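Local coordinates for K Homology domain-containing protein (Pyrococcus horikoshii, PDB 2E3U) that probably binds RNA through its KH domains, as a Dim2p-type factor for processing of pre-ribosomal RNA, at residues Gly101-Leu112 with Ser161-Ile172. Residues are numbered along the deposited sequence; the frame is centred on the assembly and turned at random.
Sequences GRGFSPERAFRL and SVSVYGKTVAII
Gly-103 and Phe-104 pass over the hairpin of strands 161-165 and 168-172, CA of Gly-103 lying 5.5 Å from CA of Tyr-165, and helix 106-109 with the 3-10 turn 110-112 then follows the hairpin toward Ser-161 and Ile-172. Gly-103, the C-prime residue of a Schellman motif closing helix 87-101, has positive phi and sits over one face of the Tyr-165 ring in a CH-pi contact; a CB here would clash with Ser-163 OG. The Phe-104 ring is clamped between Ser-163 CB, 3.5 Å from its centroid, and Ile-172 CD1 on the opposite face, while its CE1 reaches Ala-170 CB. With OG turned opposite the backbone N (chi1 172°), Ser-163 points its hydroxyl at Arg-102 O and donates to it at 2.8 Å, and a water links that carbonyl to Ser-163 O and Thr-168 OG1. The Arg-102 chain folds at its CB-CG and CG-CD bonds, which turns NH1 of Arg-102 to within 2.8 Å of Thr-168 OG1, in the guanidinium plane and nearly straight (169°). Arg-108 NH1 bonds Val-162 O at 3.0 Å from above the carbonyl plane; NH2 of Arg-108 forms a salt bridge with Glu-155, which also accepts from Val-162 N. The extended Arg-111 runs along Ile-172, CD of Arg-111 3.5 Å from CG2 of Ile-172; NH2 of Arg-111 donates to Ser-161 OG at 3.1 Å, and its NE forms a salt bridge with Glu-117. A leucine in its place would probably leave Glu-117 without this charged mate and Ser-161 OG without this donor. The end of helix 87-101 and the turns after it thus meet the hairpin through a buried aromatic centre at Phe-104, flanked by Arg-102 near the hairpin turn and, toward Ser-161, by Arg-108 and Arg-111, whose charges are also met by glutamates.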
loop_
_atom_site.group_PDB
_atom_site.type_symbol
_atom_site.label_atom_id
_atom_site.label_comp_id
_atom_site.label_asym_id
_atom_site.label_seq_id
_atom_site.Cartn_x
_atom_site.Cartn_y
_atom_site.Cartn_z
ATOM N N GLY A 101 1.360 1.117 6.942
ATOM C CA GLY A 101 1.538 -0.093 7.693
ATOM C C GLY A 101 2.087 -1.244 6.904
ATOM O O GLY A 101 2.834 -2.059 7.464
ATOM N N ARG A 102 1.733 -1.328 5.619
ATOM C CA ARG A 102 2.235 -2.385 4.737
ATOM C C ARG A 102 3.518 -2.000 3.963
ATOM O O ARG A 102 3.832 -2.540 2.878
ATOM C CB ARG A 102 1.114 -2.816 3.782
ATOM C CG ARG A 102 -0.015 -3.561 4.468
ATOM C CD ARG A 102 0.456 -4.968 4.856
ATOM N NE ARG A 102 0.945 -5.080 6.219
ATOM C CZ ARG A 102 1.890 -5.931 6.622
ATOM N NH1 ARG A 102 2.524 -6.730 5.761
ATOM N NH2 ARG A 102 2.231 -5.958 7.900
ATOM N N GLY A 103 4.218 -1.005 4.483
ATOM C CA GLY A 103 5.532 -0.694 3.964
ATOM C C GLY A 103 5.685 0.455 2.992
ATOM O O GLY A 103 6.819 0.750 2.627
ATOM N N PHE A 104 4.592 1.108 2.568
ATOM C CA PHE A 104 4.725 2.341 1.760
ATOM C C PHE A 104 5.220 3.497 2.640
ATOM O O PHE A 104 4.761 3.644 3.779
ATOM C CB PHE A 104 3.381 2.748 1.089
ATOM C CG PHE A 104 3.025 1.933 -0.144
ATOM C CD1 PHE A 104 1.986 1.002 -0.108
ATOM C CD2 PHE A 104 3.719 2.099 -1.334
ATOM C CE1 PHE A 104 1.619 0.262 -1.244
ATOM C CE2 PHE A 104 3.404 1.351 -2.464
ATOM C CZ PHE A 104 2.343 0.418 -2.426
ATOM N N SER A 105 6.116 4.335 2.121
ATOM C CA SER A 105 6.400 5.613 2.777
ATOM C C SER A 105 5.125 6.410 2.756
ATOM O O SER A 105 4.243 6.122 1.929
ATOM C CB SER A 105 7.517 6.406 2.068
ATOM O OG SER A 105 7.029 7.032 0.872
ATOM N N PRO A 106 4.988 7.400 3.671
ATOM C CA PRO A 106 3.854 8.321 3.665
ATOM C C PRO A 106 3.655 9.101 2.363
ATOM O O PRO A 106 2.494 9.239 1.907
ATOM C CB PRO A 106 4.178 9.258 4.818
ATOM C CG PRO A 106 4.950 8.360 5.779
ATOM C CD PRO A 106 5.862 7.642 4.840
ATOM N N GLU A 107 4.755 9.604 1.781
ATOM C CA GLU A 107 4.726 10.301 0.480
ATOM C C GLU A 107 4.083 9.447 -0.615
ATOM O O GLU A 107 3.325 9.957 -1.435
ATOM C CB GLU A 107 6.142 10.723 0.028
ATOM C CG GLU A 107 6.900 11.645 1.039
ATOM C CD GLU A 107 6.501 13.125 0.945
ATOM O OE1 GLU A 107 5.274 13.393 0.844
ATOM O OE2 GLU A 107 7.409 14.018 0.985
ATOM N N ARG A 108 4.432 8.162 -0.630
ATOM C CA ARG A 108 3.920 7.164 -1.582
ATOM C C ARG A 108 2.487 6.740 -1.285
ATOM O O ARG A 108 1.687 6.679 -2.215
ATOM C CB ARG A 108 4.858 5.956 -1.662
ATOM C CG ARG A 108 6.238 6.324 -2.341
ATOM C CD ARG A 108 6.644 5.304 -3.400
ATOM N NE ARG A 108 6.705 3.904 -2.918
ATOM C CZ ARG A 108 6.647 2.840 -3.726
ATOM N NH1 ARG A 108 6.738 1.598 -3.234
ATOM N NH2 ARG A 108 6.512 3.010 -5.038
ATOM N N ALA A 109 2.151 6.486 -0.002
ATOM C CA ALA A 109 0.732 6.267 0.421
ATOM C C ALA A 109 -0.234 7.409 0.055
ATOM O O ALA A 109 -1.407 7.155 -0.271
ATOM C CB ALA A 109 0.657 5.998 1.899
ATOM N N PHE A 110 0.233 8.669 0.119
ATOM C CA PHE A 110 -0.619 9.830 -0.247
ATOM C C PHE A 110 -1.119 9.827 -1.693
ATOM O O PHE A 110 -2.064 10.553 -2.028
ATOM C CB PHE A 110 0.074 11.166 0.008
ATOM C CG PHE A 110 0.056 11.618 1.444
ATOM C CD1 PHE A 110 -1.113 11.583 2.192
ATOM C CD2 PHE A 110 1.205 12.144 2.020
ATOM C CE1 PHE A 110 -1.130 12.006 3.515
ATOM C CE2 PHE A 110 1.209 12.593 3.359
ATOM C CZ PHE A 110 0.039 12.527 4.097
ATOM N N ARG A 111 -0.512 9.021 -2.551
ATOM C CA ARG A 111 -1.129 8.688 -3.854
ATOM C C ARG A 111 -2.628 8.334 -3.730
ATOM O O ARG A 111 -3.434 8.719 -4.580
ATOM C CB ARG A 111 -0.389 7.529 -4.543
ATOM C CG ARG A 111 -0.817 7.312 -6.017
ATOM C CD ARG A 111 -0.178 6.075 -6.631
ATOM N NE ARG A 111 -0.830 5.820 -7.912
ATOM C CZ ARG A 111 -0.281 5.207 -8.958
ATOM N NH1 ARG A 111 -1.019 5.087 -10.041
ATOM N NH2 ARG A 111 0.989 4.730 -8.926
ATOM N N LEU A 112 -2.993 7.641 -2.654
ATOM C CA LEU A 112 -4.340 7.163 -2.443
ATOM C C LEU A 112 -5.374 8.291 -2.339
ATOM O O LEU A 112 -6.569 8.024 -2.465
ATOM C CB LEU A 112 -4.421 6.292 -1.202
ATOM C CG LEU A 112 -3.888 4.873 -1.377
ATOM C CD1 LEU A 112 -3.557 4.365 0.019
ATOM C CD2 LEU A 112 -4.946 4.025 -2.033
ATOM N N SER A 161 1.889 1.632 -7.847
ATOM C CA SER A 161 2.947 1.641 -6.848
ATOM C C SER A 161 2.876 0.298 -6.128
ATOM O O SER A 161 1.783 -0.210 -5.883
ATOM C CB SER A 161 2.718 2.775 -5.850
ATOM O OG SER A 161 2.785 4.067 -6.438
ATOM N N VAL A 162 4.031 -0.248 -5.755
ATOM C CA VAL A 162 4.123 -1.613 -5.191
ATOM C C VAL A 162 5.020 -1.659 -3.971
ATOM O O VAL A 162 6.126 -1.193 -4.019
ATOM C CB VAL A 162 4.706 -2.617 -6.208
ATOM C CG1 VAL A 162 4.948 -3.995 -5.533
ATOM C CG2 VAL A 162 3.769 -2.737 -7.456
ATOM N N SER A 163 4.531 -2.245 -2.888
ATOM C CA SER A 163 5.319 -2.390 -1.664
ATOM C C SER A 163 5.344 -3.871 -1.222
ATOM O O SER A 163 4.296 -4.480 -0.967
ATOM C CB SER A 163 4.709 -1.516 -0.552
ATOM O OG SER A 163 5.347 -1.780 0.670
ATOM N N VAL A 164 6.541 -4.446 -1.195
ATOM C CA VAL A 164 6.744 -5.802 -0.730
ATOM C C VAL A 164 7.289 -5.692 0.703
ATOM O O VAL A 164 8.321 -5.091 0.957
ATOM C CB VAL A 164 7.672 -6.580 -1.696
ATOM C CG1 VAL A 164 7.740 -8.067 -1.335
ATOM C CG2 VAL A 164 7.169 -6.434 -3.132
ATOM N N TYR A 165 6.564 -6.252 1.647
ATOM C CA TYR A 165 6.847 -6.005 3.045
ATOM C C TYR A 165 6.323 -7.191 3.850
ATOM O O TYR A 165 5.141 -7.512 3.791
ATOM C CB TYR A 165 6.201 -4.673 3.509
ATOM C CG TYR A 165 6.567 -4.284 4.919
ATOM C CD1 TYR A 165 5.723 -4.592 5.984
ATOM C CD2 TYR A 165 7.788 -3.652 5.201
ATOM C CE1 TYR A 165 6.072 -4.280 7.300
ATOM C CE2 TYR A 165 8.144 -3.317 6.514
ATOM C CZ TYR A 165 7.275 -3.635 7.562
ATOM O OH TYR A 165 7.598 -3.304 8.874
ATOM N N GLY A 166 7.224 -7.854 4.575
ATOM C CA GLY A 166 6.881 -9.023 5.372
ATOM C C GLY A 166 6.121 -10.047 4.550
ATOM O O GLY A 166 6.626 -10.555 3.536
ATOM N N LYS A 167 4.891 -10.316 4.979
ATOM C CA LYS A 167 4.073 -11.372 4.412
ATOM C C LYS A 167 3.100 -10.882 3.332
ATOM O O LYS A 167 2.243 -11.641 2.876
ATOM C CB LYS A 167 3.331 -12.124 5.542
ATOM C CG LYS A 167 4.267 -12.895 6.491
ATOM C CD LYS A 167 3.505 -13.781 7.472
ATOM C CE LYS A 167 3.183 -15.159 6.861
ATOM N NZ LYS A 167 2.683 -16.129 7.889
ATOM N N THR A 168 3.234 -9.628 2.914
ATOM C CA THR A 168 2.307 -9.059 1.926
ATOM C C THR A 168 3.029 -8.373 0.798
ATOM O O THR A 168 4.196 -8.023 0.922
ATOM C CB THR A 168 1.351 -8.016 2.531
ATOM O OG1 THR A 168 2.107 -6.899 3.025
ATOM C CG2 THR A 168 0.469 -8.611 3.666
ATOM N N VAL A 169 2.303 -8.181 -0.305
ATOM C CA VAL A 169 2.628 -7.201 -1.325
ATOM C C VAL A 169 1.439 -6.275 -1.317
ATOM O O VAL A 169 0.314 -6.746 -1.228
ATOM C CB VAL A 169 2.739 -7.802 -2.772
ATOM C CG1 VAL A 169 3.419 -6.826 -3.733
ATOM C CG2 VAL A 169 3.505 -9.050 -2.751
ATOM N N ALA A 170 1.670 -4.966 -1.415
ATOM C CA ALA A 170 0.561 -3.996 -1.453
ATOM C C ALA A 170 0.682 -3.136 -2.717
ATOM O O ALA A 170 1.780 -2.799 -3.118
ATOM C CB ALA A 170 0.535 -3.129 -0.200
ATOM N N ILE A 171 -0.450 -2.806 -3.328
ATOM C CA ILE A 171 -0.499 -2.147 -4.618
ATOM C C ILE A 171 -1.422 -0.942 -4.526
ATOM O O ILE A 171 -2.457 -1.002 -3.869
ATOM C CB ILE A 171 -0.983 -3.098 -5.741
ATOM C CG1 ILE A 171 -0.266 -4.458 -5.643
ATOM C CG2 ILE A 171 -0.756 -2.447 -7.121
ATOM C CD1 ILE A 171 -0.744 -5.554 -6.663
ATOM N N ILE A 172 -1.005 0.167 -5.140
ATOM C CA ILE A 172 -1.800 1.394 -5.216
ATOM C C ILE A 172 -1.895 1.790 -6.662
ATOM O O ILE A 172 -0.887 1.869 -7.343
ATOM C CB ILE A 172 -1.195 2.584 -4.401
ATOM C CG1 ILE A 172 -1.201 2.281 -2.904
ATOM C CG2 ILE A 172 -2.013 3.840 -4.659
ATOM C CD1 ILE A 172 -0.295 3.215 -2.069
HETATM O O HOH W 1 3.274 -4.644 1.693
HETATM O O HOH W 2 2.732 5.815 -4.662
#